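Local coordinates for twin-arginine translocation pathway signal (Rhodoferax ferrireducens, PDB 5IM2), which probably captures small organic acids, such as the benzoate that copurified with it, as the solute-binding component of a TRAP transporter, at residues R125-M134 with L353-I361; H242-D252 with A309-I320. One frame throughout, in Å; residues are numbered along the deposited sequence. Where two conformers were deposited one is given.

Contact 1 (R125-M134 with L353-I361); sequences RIEVFELPFM and LLTTARALI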
# COMPACT_ATOMS: atom_id res chain seq x y z
N ARG A 125 0.32 -6.68 -12.91
CA ARG A 125 1.33 -7.62 -12.43
C ARG A 125 1.82 -7.31 -11.01
O ARG A 125 2.21 -8.24 -10.27
CB ARG A 125 2.51 -7.64 -13.40
CG ARG A 125 2.20 -8.33 -14.69
CD ARG A 125 3.25 -8.06 -15.73
NE ARG A 125 3.06 -6.75 -16.31
CZ ARG A 125 3.72 -6.30 -17.38
NH1 ARG A 125 4.65 -7.05 -17.97
NH2 ARG A 125 3.46 -5.10 -17.84
N ILE A 126 1.82 -6.04 -10.59
CA ILE A 126 2.29 -5.73 -9.25
C ILE A 126 1.33 -6.26 -8.19
O ILE A 126 1.69 -6.39 -7.01
CB ILE A 126 2.51 -4.21 -9.09
CG1 ILE A 126 3.30 -3.95 -7.82
CG2 ILE A 126 1.21 -3.45 -9.07
CD1 ILE A 126 3.54 -2.46 -7.54
N GLU A 127 0.10 -6.59 -8.60
CA GLU A 127 -0.93 -7.08 -7.69
C GLU A 127 -0.60 -8.40 -7.02
O GLU A 127 -1.30 -8.79 -6.09
CB GLU A 127 -2.26 -7.29 -8.44
CG GLU A 127 -2.98 -6.10 -8.98
CD GLU A 127 -4.25 -6.54 -9.75
OE1 GLU A 127 -4.32 -7.70 -10.25
OE2 GLU A 127 -5.17 -5.72 -9.85
N VAL A 128 0.43 -9.12 -7.48
CA VAL A 128 0.81 -10.38 -6.87
C VAL A 128 1.07 -10.19 -5.37
O VAL A 128 0.85 -11.10 -4.56
CB VAL A 128 2.02 -10.97 -7.62
CG1 VAL A 128 3.28 -10.15 -7.39
CG2 VAL A 128 2.21 -12.44 -7.27
N PHE A 129 1.53 -9.01 -4.99
CA PHE A 129 1.89 -8.76 -3.58
C PHE A 129 0.70 -8.48 -2.70
O PHE A 129 0.84 -8.49 -1.46
CB PHE A 129 2.89 -7.60 -3.52
CG PHE A 129 4.22 -7.98 -4.06
CD1 PHE A 129 5.09 -8.76 -3.31
CD2 PHE A 129 4.57 -7.68 -5.38
CE1 PHE A 129 6.28 -9.18 -3.84
CE2 PHE A 129 5.77 -8.10 -5.91
CZ PHE A 129 6.61 -8.86 -5.16
N GLU A 130 -0.46 -8.30 -3.31
CA GLU A 130 -1.73 -8.05 -2.64
C GLU A 130 -2.56 -9.32 -2.48
O GLU A 130 -3.65 -9.27 -1.89
CB GLU A 130 -2.54 -7.00 -3.42
CG GLU A 130 -1.80 -5.67 -3.47
CD GLU A 130 -2.52 -4.57 -4.21
OE1 GLU A 130 -3.54 -4.83 -4.88
OE2 GLU A 130 -2.05 -3.42 -4.12
N LEU A 131 -2.05 -10.47 -2.93
CA LEU A 131 -2.77 -11.73 -2.81
C LEU A 131 -2.73 -12.23 -1.37
O LEU A 131 -1.92 -11.78 -0.56
CB LEU A 131 -2.16 -12.78 -3.75
CG LEU A 131 -2.20 -12.43 -5.24
CD1 LEU A 131 -1.41 -13.43 -6.00
CD2 LEU A 131 -3.63 -12.42 -5.74
N PRO A 132 -3.61 -13.14 -1.01
CA PRO A 132 -3.71 -13.51 0.40
C PRO A 132 -2.42 -14.14 0.91
O PRO A 132 -1.80 -14.98 0.24
CB PRO A 132 -4.89 -14.48 0.44
CG PRO A 132 -5.72 -14.03 -0.67
CD PRO A 132 -4.77 -13.65 -1.77
N PHE A 133 -2.01 -13.71 2.10
CA PHE A 133 -0.92 -14.38 2.85
C PHE A 133 0.36 -14.49 2.01
O PHE A 133 0.94 -15.58 1.84
CB PHE A 133 -1.40 -15.73 3.38
CG PHE A 133 -2.55 -15.61 4.34
CD1 PHE A 133 -2.32 -15.23 5.64
CD2 PHE A 133 -3.85 -15.81 3.94
CE1 PHE A 133 -3.33 -15.08 6.53
CE2 PHE A 133 -4.88 -15.66 4.82
CZ PHE A 133 -4.63 -15.31 6.14
N MET A 134 0.78 -13.35 1.44
CA MET A 134 2.03 -13.23 0.69
C MET A 134 3.17 -12.63 1.51
O MET A 134 4.32 -13.08 1.40
CB MET A 134 1.84 -12.37 -0.56
CG MET A 134 1.01 -12.98 -1.65
SD MET A 134 1.83 -14.37 -2.45
CE MET A 134 3.17 -13.55 -3.24
N LEU A 353 5.23 -15.53 -12.56
CA LEU A 353 5.22 -14.32 -11.74
C LEU A 353 4.97 -14.64 -10.27
O LEU A 353 5.58 -14.05 -9.37
CB LEU A 353 4.16 -13.34 -12.26
CG LEU A 353 4.46 -12.76 -13.65
CD1 LEU A 353 3.25 -12.02 -14.12
CD2 LEU A 353 5.73 -11.82 -13.66
N LEU A 354 4.06 -15.57 -10.00
CA LEU A 354 3.75 -15.90 -8.62
C LEU A 354 4.90 -16.66 -7.96
O LEU A 354 5.23 -16.41 -6.79
CB LEU A 354 2.46 -16.71 -8.56
CG LEU A 354 2.04 -17.22 -7.17
CD1 LEU A 354 1.74 -16.07 -6.24
CD2 LEU A 354 0.83 -18.11 -7.28
N THR A 355 5.52 -17.57 -8.72
CA THR A 355 6.69 -18.31 -8.26
C THR A 355 7.83 -17.35 -7.93
O THR A 355 8.46 -17.45 -6.86
CB THR A 355 7.09 -19.32 -9.34
OG1 THR A 355 6.03 -20.26 -9.53
CG2 THR A 355 8.32 -20.11 -8.96
N THR A 356 8.09 -16.39 -8.81
CA THR A 356 9.15 -15.43 -8.55
C THR A 356 8.81 -14.61 -7.31
O THR A 356 9.69 -14.37 -6.47
CB THR A 356 9.37 -14.56 -9.80
OG1 THR A 356 9.97 -15.36 -10.85
CG2 THR A 356 10.22 -13.37 -9.52
N ALA A 357 7.56 -14.14 -7.20
CA ALA A 357 7.22 -13.26 -6.08
C ALA A 357 7.47 -13.95 -4.74
O ALA A 357 8.05 -13.35 -3.82
CB ALA A 357 5.78 -12.79 -6.19
N ARG A 358 7.06 -15.21 -4.61
CA ARG A 358 7.30 -15.91 -3.35
C ARG A 358 8.78 -16.08 -3.09
O ARG A 358 9.25 -15.88 -1.96
CB ARG A 358 6.58 -17.26 -3.37
CG ARG A 358 5.08 -17.07 -3.32
CD ARG A 358 4.38 -18.33 -2.91
NE ARG A 358 3.02 -18.06 -2.43
CZ ARG A 358 1.90 -18.53 -2.97
NH1 ARG A 358 1.92 -19.31 -4.05
NH2 ARG A 358 0.75 -18.20 -2.41
N ALA A 359 9.55 -16.41 -4.13
CA ALA A 359 10.99 -16.58 -3.95
C ALA A 359 11.66 -15.28 -3.53
O ALA A 359 12.59 -15.29 -2.71
CB ALA A 359 11.63 -17.09 -5.24
N LEU A 360 11.24 -14.16 -4.12
CA LEU A 360 11.88 -12.87 -3.82
C LEU A 360 11.55 -12.43 -2.41
O LEU A 360 12.41 -11.88 -1.70
CB LEU A 360 11.47 -11.80 -4.87
CG LEU A 360 12.08 -11.96 -6.27
CD1 LEU A 360 11.62 -10.90 -7.25
CD2 LEU A 360 13.62 -11.95 -6.19
N ILE A 361 10.32 -12.67 -1.97
CA ILE A 361 9.96 -12.39 -0.58
C ILE A 361 10.82 -13.23 0.36
O ILE A 361 11.36 -12.74 1.36
CB ILE A 361 8.46 -12.68 -0.36
CG1 ILE A 361 7.66 -11.62 -1.12
CG2 ILE A 361 8.11 -12.69 1.11
CD1 ILE A 361 6.15 -11.89 -1.20
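M134 SD lies between two side chains of the helix, 3.9 Å from R358 NE in one of that arginine's two conformers and 4.2 Å from L354 CD1. The M134 and R358 side chains cross at about a right angle, and R358 NH2 goes on to a salt bridge with E336. No hydrogen bond joins the two segments, so the fit depends on apolar side chains. Bends at chi2 and chi3 (-69° and -67°) turn M134 back, placing its CE against I361 CD1 and A357 CB. The same I361 CD1 comes to 3.4 Å from M134 O, a close apolar approach. V128 clasps A357 with two branches, V128 CG2 at 3.7 Å from A357 CB and CG1 scarcely farther, while CG2 also touches L354 CD1. F129 and I361 run antiparallel alongside each other, F129 CE1 3.8 Å from I361 CD1 and I361 CG1 in the ring plane at the edge. An alanine at F129 would probably open a gap beside A357 and I361. L353 CD1 rests on CG of R125, a residue whose guanidinium is salt-bridged to D155 and E156. One face of helix 350-367 thus packs on the 3-10 segment 126-130 and the loop after it, in a DctP-family solute-binding protein.

Contact 2 (H242-D252 with A309-I320); sequences HELTRFHSEFD and AALAHKNTIYAI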
# COMPACT_ATOMS: atom_id res chain seq x y z
N HIS A 242 -10.23 5.07 14.44
CA HIS A 242 -10.44 4.57 15.79
C HIS A 242 -11.59 5.29 16.49
O HIS A 242 -12.10 4.79 17.49
CB HIS A 242 -9.16 4.71 16.62
CG HIS A 242 -8.72 6.13 16.81
ND1 HIS A 242 -8.35 6.94 15.76
CD2 HIS A 242 -8.59 6.87 17.93
CE1 HIS A 242 -8.01 8.13 16.23
NE2 HIS A 242 -8.14 8.11 17.55
N GLU A 243 -11.99 6.46 15.99
CA GLU A 243 -13.15 7.15 16.55
C GLU A 243 -14.44 6.72 15.87
O GLU A 243 -15.52 6.87 16.47
CB GLU A 243 -12.97 8.66 16.42
CG GLU A 243 -11.85 9.20 17.30
CD GLU A 243 -11.52 10.66 17.02
OE1 GLU A 243 -12.28 11.31 16.29
OE2 GLU A 243 -10.48 11.14 17.52
N LEU A 244 -14.36 6.17 14.66
CA LEU A 244 -15.52 5.79 13.87
C LEU A 244 -15.82 4.30 13.90
O LEU A 244 -16.85 3.88 13.34
CB LEU A 244 -15.32 6.25 12.41
CG LEU A 244 -15.05 7.75 12.23
CD1 LEU A 244 -14.47 8.09 10.87
CD2 LEU A 244 -16.35 8.52 12.44
N THR A 245 -14.96 3.49 14.52
CA THR A 245 -15.15 2.04 14.62
C THR A 245 -14.83 1.63 16.04
O THR A 245 -14.16 2.36 16.78
CB THR A 245 -14.26 1.26 13.61
OG1 THR A 245 -12.88 1.54 13.84
CG2 THR A 245 -14.62 1.59 12.16
N ARG A 246 -15.35 0.47 16.46
CA ARG A 246 -15.20 0.01 17.84
C ARG A 246 -14.42 -1.28 17.97
O ARG A 246 -13.97 -1.59 19.08
CB ARG A 246 -16.57 -0.23 18.50
CG ARG A 246 -17.21 0.97 19.14
CD ARG A 246 -18.41 0.54 19.99
NE ARG A 246 -19.51 0.02 19.17
CZ ARG A 246 -20.55 0.74 18.75
NH1 ARG A 246 -20.66 2.02 19.07
NH2 ARG A 246 -21.48 0.17 18.00
N PHE A 247 -14.32 -2.06 16.90
CA PHE A 247 -13.76 -3.40 16.95
C PHE A 247 -12.63 -3.50 15.95
O PHE A 247 -12.74 -2.98 14.83
CB PHE A 247 -14.84 -4.45 16.65
CG PHE A 247 -15.89 -4.54 17.71
CD1 PHE A 247 -15.69 -5.33 18.82
CD2 PHE A 247 -17.06 -3.82 17.58
CE1 PHE A 247 -16.66 -5.40 19.80
CE2 PHE A 247 -18.03 -3.89 18.55
CZ PHE A 247 -17.83 -4.68 19.67
N HIS A 248 -11.54 -4.15 16.35
CA HIS A 248 -10.39 -4.33 15.49
C HIS A 248 -9.91 -5.76 15.60
O HIS A 248 -9.67 -6.25 16.71
CB HIS A 248 -9.29 -3.35 15.90
CG HIS A 248 -9.79 -1.95 16.09
ND1 HIS A 248 -9.77 -1.01 15.08
CD2 HIS A 248 -10.36 -1.35 17.16
CE1 HIS A 248 -10.31 0.11 15.52
NE2 HIS A 248 -10.66 -0.07 16.78
N SER A 249 -9.77 -6.44 14.46
CA SER A 249 -9.25 -7.79 14.43
C SER A 249 -7.98 -7.80 13.59
O SER A 249 -8.02 -7.57 12.38
CB SER A 249 -10.29 -8.76 13.88
OG SER A 249 -11.21 -9.03 14.91
N GLU A 250 -6.85 -8.04 14.25
CA GLU A 250 -5.57 -8.27 13.59
C GLU A 250 -5.30 -9.77 13.52
O GLU A 250 -6.02 -10.58 14.09
CB GLU A 250 -4.46 -7.52 14.34
CG GLU A 250 -4.28 -8.02 15.76
CD GLU A 250 -3.47 -7.09 16.68
OE1 GLU A 250 -3.11 -5.95 16.29
OE2 GLU A 250 -3.20 -7.51 17.83
N PHE A 251 -4.27 -10.14 12.77
CA PHE A 251 -3.84 -11.52 12.64
C PHE A 251 -2.56 -11.73 13.43
O PHE A 251 -1.60 -10.98 13.26
CB PHE A 251 -3.62 -11.88 11.17
CG PHE A 251 -4.90 -12.12 10.44
CD1 PHE A 251 -5.66 -11.07 10.01
CD2 PHE A 251 -5.37 -13.41 10.25
CE1 PHE A 251 -6.88 -11.29 9.36
CE2 PHE A 251 -6.56 -13.63 9.59
CZ PHE A 251 -7.32 -12.60 9.17
N ASP A 252 -2.55 -12.74 14.30
CA ASP A 252 -1.31 -13.06 14.99
C ASP A 252 -0.22 -13.32 13.95
O ASP A 252 -0.47 -14.03 12.96
CB ASP A 252 -1.48 -14.29 15.89
CG ASP A 252 -0.29 -14.49 16.82
OD1 ASP A 252 -0.29 -13.90 17.91
OD2 ASP A 252 0.65 -15.23 16.44
N ALA A 309 -3.51 4.05 19.70
CA ALA A 309 -4.61 5.01 19.60
C ALA A 309 -5.96 4.31 19.75
O ALA A 309 -6.84 4.81 20.46
CB ALA A 309 -4.52 5.76 18.27
N ALA A 310 -6.13 3.17 19.09
CA ALA A 310 -7.35 2.38 19.29
C ALA A 310 -7.51 2.00 20.75
O ALA A 310 -8.60 2.14 21.33
CB ALA A 310 -7.31 1.12 18.43
N LEU A 311 -6.44 1.49 21.36
CA LEU A 311 -6.52 1.03 22.74
C LEU A 311 -6.86 2.18 23.68
O LEU A 311 -7.64 2.02 24.62
CB LEU A 311 -5.20 0.39 23.15
CG LEU A 311 -5.22 -1.13 23.31
CD1 LEU A 311 -3.83 -1.65 23.60
CD2 LEU A 311 -6.19 -1.54 24.42
N ALA A 312 -6.29 3.36 23.42
CA ALA A 312 -6.55 4.51 24.28
C ALA A 312 -8.00 4.97 24.17
O ALA A 312 -8.56 5.50 25.15
CB ALA A 312 -5.60 5.65 23.91
N HIS A 313 -8.62 4.80 23.01
CA HIS A 313 -10.01 5.14 22.78
C HIS A 313 -10.97 4.11 23.37
O HIS A 313 -12.19 4.24 23.20
CB HIS A 313 -10.24 5.28 21.27
CG HIS A 313 -11.48 6.03 20.90
ND1 HIS A 313 -12.66 5.39 20.58
CD2 HIS A 313 -11.73 7.35 20.76
CE1 HIS A 313 -13.58 6.29 20.28
NE2 HIS A 313 -13.04 7.49 20.38
N LYS A 314 -10.46 3.09 24.06
CA LYS A 314 -11.28 2.05 24.69
C LYS A 314 -12.02 1.23 23.63
O LYS A 314 -13.22 0.97 23.74
CB LYS A 314 -12.27 2.66 25.69
CG LYS A 314 -11.66 3.58 26.70
CD LYS A 314 -10.63 2.87 27.57
CE LYS A 314 -9.77 3.90 28.31
NZ LYS A 314 -8.72 3.27 29.16
N ASN A 315 -11.28 0.82 22.61
CA ASN A 315 -11.81 -0.08 21.59
C ASN A 315 -11.35 -1.50 21.89
O ASN A 315 -10.40 -1.73 22.64
CB ASN A 315 -11.34 0.35 20.19
CG ASN A 315 -11.96 1.65 19.74
OD1 ASN A 315 -12.75 2.26 20.47
ND2 ASN A 315 -11.63 2.08 18.52
N THR A 316 -12.03 -2.46 21.26
CA THR A 316 -11.75 -3.87 21.47
C THR A 316 -10.89 -4.38 20.33
O THR A 316 -11.30 -4.35 19.17
CB THR A 316 -13.06 -4.66 21.57
OG1 THR A 316 -13.88 -4.09 22.60
CG2 THR A 316 -12.78 -6.13 21.91
N ILE A 317 -9.69 -4.85 20.67
CA ILE A 317 -8.74 -5.43 19.74
C ILE A 317 -8.70 -6.93 19.99
O ILE A 317 -8.50 -7.37 21.13
CB ILE A 317 -7.33 -4.84 19.90
CG1 ILE A 317 -7.33 -3.34 19.69
CG2 ILE A 317 -6.37 -5.52 18.96
CD1 ILE A 317 -5.98 -2.71 20.03
N TYR A 318 -8.79 -7.70 18.93
CA TYR A 318 -8.70 -9.15 18.97
C TYR A 318 -7.63 -9.59 17.98
O TYR A 318 -7.51 -9.02 16.89
CB TYR A 318 -10.05 -9.77 18.63
CG TYR A 318 -10.06 -11.28 18.55
CD1 TYR A 318 -10.03 -12.05 19.70
CD2 TYR A 318 -10.11 -11.94 17.32
CE1 TYR A 318 -10.04 -13.43 19.63
CE2 TYR A 318 -10.13 -13.32 17.25
CZ TYR A 318 -10.09 -14.06 18.40
OH TYR A 318 -10.12 -15.44 18.35
N ALA A 319 -6.86 -10.60 18.37
CA ALA A 319 -5.86 -11.20 17.49
C ALA A 319 -6.34 -12.57 17.07
O ALA A 319 -6.53 -13.46 17.90
CB ALA A 319 -4.50 -11.30 18.16
N ILE A 320 -6.52 -12.75 15.76
CA ILE A 320 -6.97 -14.01 15.20
C ILE A 320 -5.80 -15.00 15.26
O ILE A 320 -4.74 -14.74 14.66
CB ILE A 320 -7.49 -13.81 13.77
CG1 ILE A 320 -8.79 -13.02 13.80
CG2 ILE A 320 -7.73 -15.15 13.06
CD1 ILE A 320 -9.17 -12.43 12.42
O HOH W 1 -15.70 -2.45 21.49
O HOH W 2 -2.97 -15.45 12.61
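Parallel pairing at one margin of a six-stranded mixed sheet joins strand 247-251 to the outermost strand 316-320. Each of H248 and E250 uses its N and O toward the neighbour, a ladder in which Y318 N reaches H248 O at 2.8 Å and I320 N reaches E250 O at 2.8 Å, the latter almost straight at 178°. Where the strands begin, the N315 amide ties the turn together. N315 ND2 donates to H242 O at 2.9 Å, in the carbonyl plane on a lone pair, and to H248 NE2 at 2.9 Å, nearly in the ring plane. H313 ND1 donates to N315 OD1 at 3.1 Å, which fixes which way the amide is turned. H248 is gripped further by A310 CB over one ring face and by H174 at ND1. With CG between backbone N and carbonyl carbon (chi1 63°), the H242 ring turns its edge to the face of H313, an offset edge-to-face pair. At the far end I320 CD1 sits 4.0 Å from the F251 ring centroid, a CH-pi contact. With a Schellman motif at K314 and, alongside, a classic beta bulge of R246 and F247 facing T175, this is the parallel edge pair of a mixed beta sheet in an alpha/beta solute-binding fold.

How the contacts relate
Contact 2 is nested in the chain loop that contact 1 closes: the order is 125-134, 242-252, 309-320, 353-361. Their centres stand about 28 Å apart and they share no strand or helix. The 125-134 loop follows strand 111-114 of the five-stranded sheet, whereas contact 2 forms one edge of the six-stranded sheet. They nevertheless meet, F133 CZ packing 4.3 Å from F251 CE2, and both side chains touch L258. Neither contact lines the ligand pocket. In contact 1 the side chain of F129 is about 14 Å from the bound benzoic acid. In contact 2 the side chain of T245 is about 13 Å from the bound benzoic acid. The pair thus ties distant chain segments into the protein's framework, away from the benzoate pocket.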